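PDB 6PIR: effector protein MavE from Legionella pneumophila subsp. pneumophila, which acts as a virulence effector needed for remodelling the Legionella-containing vacuole through the endoplasmic reticulum and for escape from lysosomes. Local coordinates for residues E19-V24 with D30-F35; L63-A68 with N114-V119; E71-V76 with S93-L98. All coordinates share one frame; numbering follows the deposited sequence.

Contact 1: E19-V24 with D30-F35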
loop_
_atom_site.group_PDB
_atom_site.type_symbol
_atom_site.label_atom_id
_atom_site.label_comp_id
_atom_site.label_asym_id
_atom_site.label_seq_id
_atom_site.Cartn_x
_atom_site.Cartn_y
_atom_site.Cartn_z
ATOM N N GLU A 19 -0.924 5.756 4.174
ATOM C CA GLU A 19 -0.569 7.040 4.779
ATOM C C GLU A 19 -1.001 7.094 6.240
ATOM O O GLU A 19 -0.286 7.647 7.083
ATOM C CB GLU A 19 -1.213 8.197 4.009
ATOM C CG GLU A 19 -0.643 8.443 2.631
ATOM C CD GLU A 19 -1.629 9.242 1.759
ATOM O OE1 GLU A 19 -2.183 10.223 2.289
ATOM O OE2 GLU A 19 -1.909 8.823 0.601
ATOM N N THR A 20 -2.192 6.566 6.540
ATOM C CA THR A 20 -2.695 6.541 7.912
ATOM C C THR A 20 -1.760 5.737 8.825
ATOM O O THR A 20 -1.339 6.212 9.893
ATOM C CB THR A 20 -4.122 5.970 7.897
ATOM O OG1 THR A 20 -4.994 6.809 7.108
ATOM C CG2 THR A 20 -4.723 5.846 9.306
ATOM N N ILE A 21 -1.372 4.539 8.384
ATOM C CA ILE A 21 -0.490 3.686 9.173
ATOM C C ILE A 21 0.853 4.380 9.367
ATOM O O ILE A 21 1.399 4.413 10.475
ATOM C CB ILE A 21 -0.346 2.311 8.496
ATOM C CG1 ILE A 21 -1.703 1.601 8.483
ATOM C CG2 ILE A 21 0.694 1.425 9.243
ATOM C CD1 ILE A 21 -1.737 0.367 7.567
ATOM N N LEU A 22 1.362 5.024 8.317
ATOM C CA LEU A 22 2.628 5.735 8.448
ATOM C C LEU A 22 2.495 7.058 9.204
ATOM O O LEU A 22 3.499 7.731 9.435
ATOM C CB LEU A 22 3.223 5.977 7.054
ATOM C CG LEU A 22 3.549 4.654 6.351
ATOM C CD1 LEU A 22 4.089 4.877 4.936
ATOM C CD2 LEU A 22 4.504 3.793 7.221
ATOM N N SER A 23 1.294 7.464 9.573
ATOM C CA SER A 23 1.111 8.726 10.270
ATOM C C SER A 23 0.923 8.583 11.773
ATOM O O SER A 23 0.747 9.601 12.454
ATOM C CB SER A 23 -0.069 9.478 9.681
ATOM O OG SER A 23 0.211 9.878 8.350
ATOM N N VAL A 24 0.903 7.363 12.308
ATOM C CA VAL A 24 0.664 7.141 13.737
ATOM C C VAL A 24 1.851 6.400 14.342
ATOM O O VAL A 24 2.712 5.862 13.637
ATOM C CB VAL A 24 -0.643 6.383 13.986
ATOM C CG1 VAL A 24 -1.846 7.182 13.405
ATOM C CG2 VAL A 24 -0.561 5.009 13.337
ATOM N N ASP A 30 1.507 -1.295 15.679
ATOM C CA ASP A 30 1.466 -2.679 16.154
ATOM C C ASP A 30 0.033 -3.128 16.396
ATOM O O ASP A 30 -0.303 -4.289 16.152
ATOM C CB ASP A 30 2.282 -2.857 17.433
ATOM C CG ASP A 30 3.783 -2.669 17.228
ATOM O OD1 ASP A 30 4.241 -2.749 16.078
ATOM O OD2 ASP A 30 4.501 -2.487 18.240
ATOM N N ALA A 31 -0.828 -2.225 16.900
ATOM C CA ALA A 31 -2.243 -2.568 17.097
ATOM C C ALA A 31 -2.942 -2.857 15.766
ATOM O O ALA A 31 -3.752 -3.795 15.662
ATOM C CB ALA A 31 -2.944 -1.436 17.851
ATOM N N ILE A 32 -2.642 -2.047 14.748
ATOM C CA ILE A 32 -3.196 -2.248 13.408
ATOM C C ILE A 32 -2.733 -3.583 12.850
ATOM O O ILE A 32 -3.527 -4.367 12.314
ATOM C CB ILE A 32 -2.779 -1.104 12.478
ATOM C CG1 ILE A 32 -3.357 0.228 12.962
ATOM C CG2 ILE A 32 -3.257 -1.436 11.044
ATOM C CD1 ILE A 32 -2.771 1.479 12.268
ATOM N N HIS A 33 -1.433 -3.863 12.986
ATOM C CA HIS A 33 -0.900 -5.149 12.563
ATOM C C HIS A 33 -1.629 -6.294 13.255
ATOM O O HIS A 33 -2.018 -7.286 12.617
ATOM C CB HIS A 33 0.610 -5.229 12.840
ATOM C CG HIS A 33 1.225 -6.461 12.254
ATOM N ND1 HIS A 33 1.384 -6.629 10.890
ATOM C CD2 HIS A 33 1.590 -7.632 12.820
ATOM C CE1 HIS A 33 1.878 -7.835 10.657
ATOM N NE2 HIS A 33 2.009 -8.461 11.811
ATOM N N HIS A 34 -1.793 -6.184 14.577
ATOM C CA HIS A 34 -2.465 -7.218 15.330
ATOM C C HIS A 34 -3.865 -7.450 14.792
ATOM O O HIS A 34 -4.313 -8.601 14.677
ATOM C CB HIS A 34 -2.497 -6.784 16.792
ATOM C CG HIS A 34 -3.246 -7.728 17.672
ATOM N ND1 HIS A 34 -3.039 -9.091 17.642
ATOM C CD2 HIS A 34 -4.210 -7.508 18.593
ATOM C CE1 HIS A 34 -3.841 -9.670 18.520
ATOM N NE2 HIS A 34 -4.560 -8.729 19.110
ATOM N N PHE A 35 -4.549 -6.363 14.416
ATOM C CA PHE A 35 -5.908 -6.469 13.901
ATOM C C PHE A 35 -5.946 -7.189 12.560
ATOM O O PHE A 35 -6.890 -7.936 12.283
ATOM C CB PHE A 35 -6.523 -5.070 13.759
ATOM C CG PHE A 35 -7.865 -5.082 13.083
ATOM C CD1 PHE A 35 -9.002 -5.457 13.785
ATOM C CD2 PHE A 35 -7.987 -4.708 11.752
ATOM C CE1 PHE A 35 -10.253 -5.481 13.150
ATOM C CE2 PHE A 35 -9.223 -4.731 11.121
ATOM C CZ PHE A 35 -10.348 -5.095 11.810
#
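Ile-21 and Val-24 meet Ile-32 at a helical corner, where the chain passes from helix 5-21 to helix 26-36. The corner belongs to the all-helical region of MavE that precedes the C-terminal transmembrane helix. A type I beta turn from Ile-21 to Val-24 begins the change of direction. It brings Ile-21 opposite the middle of the next helix. The CA atoms of Ile-21 and Ile-32 remain 7.8 Å apart, and the side chains fill the distance.

The contact is small and wholly apolar. Ile-32 carries it through one methyl group. Its CG1 branch lies beside the backbone N and anti to the carbonyl carbon (chi1 -64°), and an extended chi2 (168°) carries CD1 outward to the other segment. Ile-32 CD1 sits 3.9 Å from Ile-21 CG1. Ile-32 CD1 also lies 4.3 Å from Val-24 CG2, a looser touch. Seen from CD1, the two partners are roughly at right angles, so the methyl tucks into the corner between Ile-21 and Val-24. The two isoleucine side chains meet at a slant.

Helix 59-77 packs against both isoleucines, with Ala-68 and Glu-71 touching Ile-21. Helix 115-134 holds the other flank of helix 5-21, where Glu-19 forms a salt bridge with Arg-127 and a hydrogen bond with Ser-123. Just before the turn closes, Ser-23 N bonds to Thr-20 O at 2.9 Å. The Ser-23 hydroxyl folds back as well: OG donates to Glu-19 O at 2.6 Å, tilted 35° from the carbonyl plane.

Contact 2: L63-A68 with N114-V119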
loop_
_atom_site.group_PDB
_atom_site.type_symbol
_atom_site.label_atom_id
_atom_site.label_comp_id
_atom_site.label_asym_id
_atom_site.label_seq_id
_atom_site.Cartn_x
_atom_site.Cartn_y
_atom_site.Cartn_z
ATOM N N LEU A 63 10.709 -3.065 7.162
ATOM C CA LEU A 63 9.674 -3.756 7.923
ATOM C C LEU A 63 8.474 -2.850 8.125
ATOM O O LEU A 63 7.328 -3.276 7.974
ATOM C CB LEU A 63 10.215 -4.223 9.292
ATOM N N LYS A 64 8.713 -1.600 8.461
ATOM C CA LYS A 64 7.607 -0.669 8.629
ATOM C C LYS A 64 6.806 -0.543 7.333
ATOM O O LYS A 64 5.567 -0.598 7.341
ATOM C CB LYS A 64 8.132 0.692 9.098
ATOM C CG LYS A 64 8.526 0.742 10.593
ATOM C CD LYS A 64 8.748 2.212 11.038
ATOM C CE LYS A 64 9.259 2.348 12.468
ATOM N NZ LYS A 64 10.717 2.033 12.642
ATOM N N PHE A 65 7.503 -0.408 6.204
ATOM C CA PHE A 65 6.819 -0.201 4.931
ATOM C C PHE A 65 6.025 -1.430 4.519
ATOM O O PHE A 65 4.846 -1.320 4.154
ATOM C CB PHE A 65 7.835 0.188 3.856
ATOM C CG PHE A 65 7.245 0.254 2.486
ATOM C CD1 PHE A 65 6.453 1.322 2.113
ATOM C CD2 PHE A 65 7.428 -0.790 1.588
ATOM C CE1 PHE A 65 5.888 1.374 0.825
ATOM C CE2 PHE A 65 6.874 -0.730 0.310
ATOM C CZ PHE A 65 6.098 0.354 -0.060
ATOM N N THR A 66 6.657 -2.614 4.563
ATOM C CA THR A 66 5.994 -3.824 4.080
ATOM C C THR A 66 4.819 -4.172 4.974
ATOM O O THR A 66 3.761 -4.593 4.484
ATOM C CB THR A 66 6.959 -5.006 4.025
ATOM O OG1 THR A 66 7.418 -5.293 5.346
ATOM C CG2 THR A 66 8.160 -4.714 3.123
ATOM N N SER A 67 4.991 -4.023 6.288
ATOM C CA SER A 67 3.868 -4.230 7.190
ATOM C C SER A 67 2.725 -3.315 6.831
ATOM O O SER A 67 1.573 -3.769 6.758
ATOM C CB SER A 67 4.297 -4.015 8.647
ATOM O OG SER A 67 5.164 -5.075 9.015
ATOM N N ALA A 68 3.025 -2.039 6.562
ATOM C CA ALA A 68 1.947 -1.098 6.284
ATOM C C ALA A 68 1.234 -1.440 4.985
ATOM O O ALA A 68 0.010 -1.329 4.903
ATOM C CB ALA A 68 2.473 0.328 6.252
ATOM N N ASN A 114 14.284 10.303 6.860
ATOM C CA ASN A 114 12.992 9.778 7.276
ATOM C C ASN A 114 12.270 9.244 6.054
ATOM O O ASN A 114 11.393 9.913 5.500
ATOM C CB ASN A 114 12.177 10.849 7.991
ATOM C CG ASN A 114 10.945 10.287 8.667
ATOM O OD1 ASN A 114 10.445 9.212 8.310
ATOM N ND2 ASN A 114 10.420 11.038 9.620
ATOM N N ARG A 115 12.647 8.040 5.630
ATOM C CA ARG A 115 12.137 7.495 4.376
ATOM C C ARG A 115 10.634 7.285 4.404
ATOM O O ARG A 115 9.968 7.411 3.368
ATOM C CB ARG A 115 12.827 6.177 4.069
ATOM C CG ARG A 115 14.306 6.288 3.826
ATOM C CD ARG A 115 14.788 5.073 3.053
ATOM N NE ARG A 115 16.242 5.000 2.951
ATOM C CZ ARG A 115 16.977 5.680 2.078
ATOM N NH1 ARG A 115 16.393 6.522 1.240
ATOM N NH2 ARG A 115 18.303 5.528 2.048
ATOM N N LEU A 116 10.083 6.918 5.563
ATOM C CA LEU A 116 8.653 6.661 5.618
ATOM C C LEU A 116 7.859 7.950 5.539
ATOM O O LEU A 116 6.744 7.947 4.997
ATOM C CB LEU A 116 8.327 5.874 6.886
ATOM C CG LEU A 116 8.573 4.345 6.781
ATOM C CD1 LEU A 116 7.862 3.654 5.601
ATOM C CD2 LEU A 116 10.036 3.985 6.721
ATOM N N LYS A 117 8.426 9.062 6.023
ATOM C CA LYS A 117 7.778 10.348 5.787
ATOM C C LYS A 117 7.720 10.621 4.286
ATOM O O LYS A 117 6.697 11.101 3.756
ATOM C CB LYS A 117 8.525 11.451 6.558
ATOM C CG LYS A 117 7.902 12.860 6.435
ATOM C CD LYS A 117 8.693 13.947 7.212
ATOM C CE LYS A 117 8.726 13.736 8.733
ATOM N NZ LYS A 117 9.344 14.939 9.441
ATOM N N SER A 118 8.795 10.278 3.569
ATOM C CA SER A 118 8.780 10.468 2.109
ATOM C C SER A 118 7.758 9.574 1.446
ATOM O O SER A 118 7.090 9.995 0.496
ATOM C CB SER A 118 10.154 10.211 1.505
ATOM O OG SER A 118 11.097 11.186 1.899
ATOM N N VAL A 119 7.652 8.318 1.900
ATOM C CA VAL A 119 6.650 7.415 1.352
ATOM C C VAL A 119 5.272 8.002 1.561
ATOM O O VAL A 119 4.446 8.023 0.651
ATOM C CB VAL A 119 6.756 6.015 1.979
ATOM C CG1 VAL A 119 5.566 5.169 1.508
ATOM C CG2 VAL A 119 8.085 5.375 1.592
#
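Phe-65 places its ring carbon CG anti to the backbone N (chi1 173°), and Val-119 directs CG1 the same way from its own helix (chi1 172°). These two choices bring the ring and the methyl together. Val-119 CG1 approaches at the ring edge, near the ring plane, 3.9 Å from Phe-65 CE1. It is almost as close to Phe-65 CD1, at 4.0 Å, so the methyl spans one side of the ring without lying over a face. The two side chains stand nearly square to one another.

Leu-116 meets the base of the same phenylalanine. Its CD1 is 3.9 Å from Phe-65 CB and also lies near the plane of the ring, at the edge. Lys-64 borders the contact with its CB, 4.3 Å from Leu-116 CG, while the rest of the chain runs off from the contact.

This is helix-to-helix packing between 59-77 and 115-134 in the helical bundle. The axes of the short segments come within 10.9 Å and run roughly alike, at 32°. Leu-18 of helix 5-21 touches Val-119 and Ala-68. Ile-47 and Thr-107, from loops, touch Phe-65.

Helix 115-134 starts right at the contact. Asn-114 is its N-cap, and the side-chain OD1 accepts from Lys-117 N at 3.1 Å. That N-H comes from above the carbonyl plane of the amide. Two residues further on, Val-119 N bonds to Arg-115 O at 2.9 Å.

Contact 3: E71-V76 with S93-L98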
loop_
_atom_site.group_PDB
_atom_site.type_symbol
_atom_site.label_atom_id
_atom_site.label_comp_id
_atom_site.label_asym_id
_atom_site.label_seq_id
_atom_site.Cartn_x
_atom_site.Cartn_y
_atom_site.Cartn_z
ATOM N N GLU A 71 -0.945 -4.501 5.527
ATOM C CA GLU A 71 -2.106 -4.128 6.328
ATOM C C GLU A 71 -3.096 -3.340 5.501
ATOM O O GLU A 71 -4.307 -3.521 5.645
ATOM C CB GLU A 71 -1.671 -3.319 7.547
ATOM C CG GLU A 71 -0.964 -4.189 8.603
ATOM C CD GLU A 71 0.090 -3.441 9.407
ATOM O OE1 GLU A 71 0.090 -2.198 9.460
ATOM O OE2 GLU A 71 0.941 -4.104 10.008
ATOM N N ALA A 72 -2.592 -2.452 4.649
ATOM C CA ALA A 72 -3.451 -1.673 3.778
ATOM C C ALA A 72 -4.228 -2.581 2.836
ATOM O O ALA A 72 -5.443 -2.433 2.687
ATOM C CB ALA A 72 -2.612 -0.667 2.978
ATOM N N ILE A 73 -3.547 -3.550 2.221
ATOM C CA ILE A 73 -4.223 -4.487 1.315
ATOM C C ILE A 73 -5.294 -5.278 2.063
ATOM O O ILE A 73 -6.415 -5.455 1.571
ATOM C CB ILE A 73 -3.199 -5.419 0.644
ATOM C CG1 ILE A 73 -2.271 -4.635 -0.267
ATOM C CG2 ILE A 73 -3.886 -6.552 -0.110
ATOM C CD1 ILE A 73 -1.070 -5.410 -0.698
ATOM N N ALA A 74 -4.954 -5.787 3.255
ATOM C CA ALA A 74 -5.914 -6.502 4.085
ATOM C C ALA A 74 -7.149 -5.654 4.357
ATOM O O ALA A 74 -8.284 -6.128 4.203
ATOM C CB ALA A 74 -5.239 -6.896 5.410
ATOM N N LEU A 75 -6.940 -4.392 4.772
ATOM C CA LEU A 75 -8.052 -3.534 5.160
ATOM C C LEU A 75 -8.936 -3.180 3.966
ATOM O O LEU A 75 -10.173 -3.224 4.054
ATOM C CB LEU A 75 -7.519 -2.265 5.820
ATOM C CG LEU A 75 -6.893 -2.459 7.228
ATOM C CD1 LEU A 75 -6.123 -1.226 7.619
ATOM C CD2 LEU A 75 -7.976 -2.756 8.241
ATOM N N VAL A 76 -8.325 -2.854 2.833
ATOM C CA VAL A 76 -9.139 -2.591 1.650
ATOM C C VAL A 76 -9.847 -3.856 1.194
ATOM O O VAL A 76 -11.048 -3.838 0.913
ATOM C CB VAL A 76 -8.278 -1.986 0.522
ATOM C CG1 VAL A 76 -9.089 -1.893 -0.778
ATOM C CG2 VAL A 76 -7.772 -0.594 0.934
ATOM N N SER A 93 -5.509 -8.626 -9.426
ATOM C CA SER A 93 -4.843 -7.736 -10.372
ATOM C C SER A 93 -4.587 -6.355 -9.787
ATOM O O SER A 93 -3.526 -5.793 -10.018
ATOM C CB SER A 93 -5.640 -7.619 -11.661
ATOM O OG SER A 93 -4.720 -7.606 -12.740
ATOM N N ALA A 94 -5.566 -5.764 -9.093
ATOM C CA ALA A 94 -5.367 -4.464 -8.466
ATOM C C ALA A 94 -4.279 -4.532 -7.400
ATOM O O ALA A 94 -3.490 -3.598 -7.243
ATOM C CB ALA A 94 -6.683 -3.963 -7.876
ATOM N N ARG A 95 -4.223 -5.639 -6.660
ATOM C CA ARG A 95 -3.168 -5.838 -5.689
ATOM C C ARG A 95 -1.840 -6.057 -6.401
ATOM O O ARG A 95 -0.810 -5.519 -5.982
ATOM C CB ARG A 95 -3.555 -7.013 -4.789
ATOM C CG ARG A 95 -2.544 -7.440 -3.793
ATOM C CD ARG A 95 -3.122 -8.650 -3.029
ATOM N NE ARG A 95 -3.195 -9.838 -3.866
ATOM C CZ ARG A 95 -4.291 -10.578 -4.057
ATOM N NH1 ARG A 95 -4.234 -11.633 -4.852
ATOM N NH2 ARG A 95 -5.441 -10.277 -3.457
ATOM N N ASN A 96 -1.853 -6.777 -7.524
ATOM C CA ASN A 96 -0.632 -6.948 -8.296
ATOM C C ASN A 96 -0.175 -5.607 -8.859
ATOM O O ASN A 96 1.020 -5.372 -8.976
ATOM C CB ASN A 96 -0.794 -7.948 -9.451
ATOM C CG ASN A 96 -0.915 -9.426 -9.008
ATOM O OD1 ASN A 96 -0.522 -9.808 -7.911
ATOM N ND2 ASN A 96 -1.379 -10.268 -9.938
ATOM N N ILE A 97 -1.108 -4.732 -9.232
ATOM C CA ILE A 97 -0.712 -3.406 -9.723
ATOM C C ILE A 97 -0.115 -2.593 -8.590
ATOM O O ILE A 97 0.959 -2.007 -8.733
ATOM C CB ILE A 97 -1.886 -2.666 -10.390
ATOM C CG1 ILE A 97 -2.230 -3.308 -11.751
ATOM C CG2 ILE A 97 -1.528 -1.196 -10.615
ATOM C CD1 ILE A 97 -3.539 -2.831 -12.322
ATOM N N LEU A 98 -0.760 -2.622 -7.426
ATOM C CA LEU A 98 -0.188 -1.971 -6.253
ATOM C C LEU A 98 1.242 -2.449 -6.028
ATOM O O LEU A 98 2.180 -1.653 -6.036
ATOM C CB LEU A 98 -1.075 -2.234 -5.044
ATOM C CG LEU A 98 -0.565 -1.659 -3.704
ATOM C CD1 LEU A 98 -0.414 -0.115 -3.798
ATOM C CD2 LEU A 98 -1.518 -2.048 -2.606
#
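Arg-95 CD packs 3.7 Å from Ile-73 CG2, while the flat guanidinium beyond it stands off from the isoleucine with neither face turned to it. The touching is left to the aliphatic stem. CG of Arg-95 lies between two branches of the isoleucine, 4.0 Å from both CG2 and CD1 of Ile-73. The arginine leaves its backbone extended through chi1 and chi2, then bends at chi3 (70°). The bend turns the charged end away from the isoleucine and keeps the methylenes against it: Arg-95 NE is 5.0 Å from Ile-73 CG2. The stem runs roughly perpendicular to the isoleucine.

Leu-98, one turn along from Arg-95, meets another side of Ile-73. Its CD2 packs 3.6 Å from Ile-73 CG1, a close apolar fit, and 3.9 Å from Ile-73 CD1. These two side chains lie antiparallel alongside one another. Ile-73 thus packs against Arg-95 and Leu-98 of the facing helix, and its CG1, CG2 and CD1 all make contact.

The contact joins helix 59-77 to helix 85-106 in the buried middle of the bundle. Leu-99 also touches Ile-73. Tyr-45, the tyrosine of the assigned NPxY motif, lies on a loop and packs against both Ile-73 and Arg-95. On another flank of helix 59-77, Val-76 rests against Phe-10, Ser-14 and Phe-17 of helix 5-21, and Leu-75 against Phe-35 of helix 26-36.

Overall arrangement
From the N terminus, contact 1 comes first and closes the short loop between helices 5-21 and 26-36. It is complete before the others begin. Contact 2 then opens on helix 59-77 and closes far along the chain at the start of helix 115-134. Contact 3 is nested inside that long loop, joining 59-77 to 85-106. Helix 59-77 serves both, at adjoining segments. Contact 1 touches each of them. Leu-22 packs on Leu-116 and Val-119 of contact 2, and His-33 ND1 forms a probable hydrogen bond with Glu-71 OE2 (2.7 Å) beside contact 3. Together the contacts tie all five helices around 59-77.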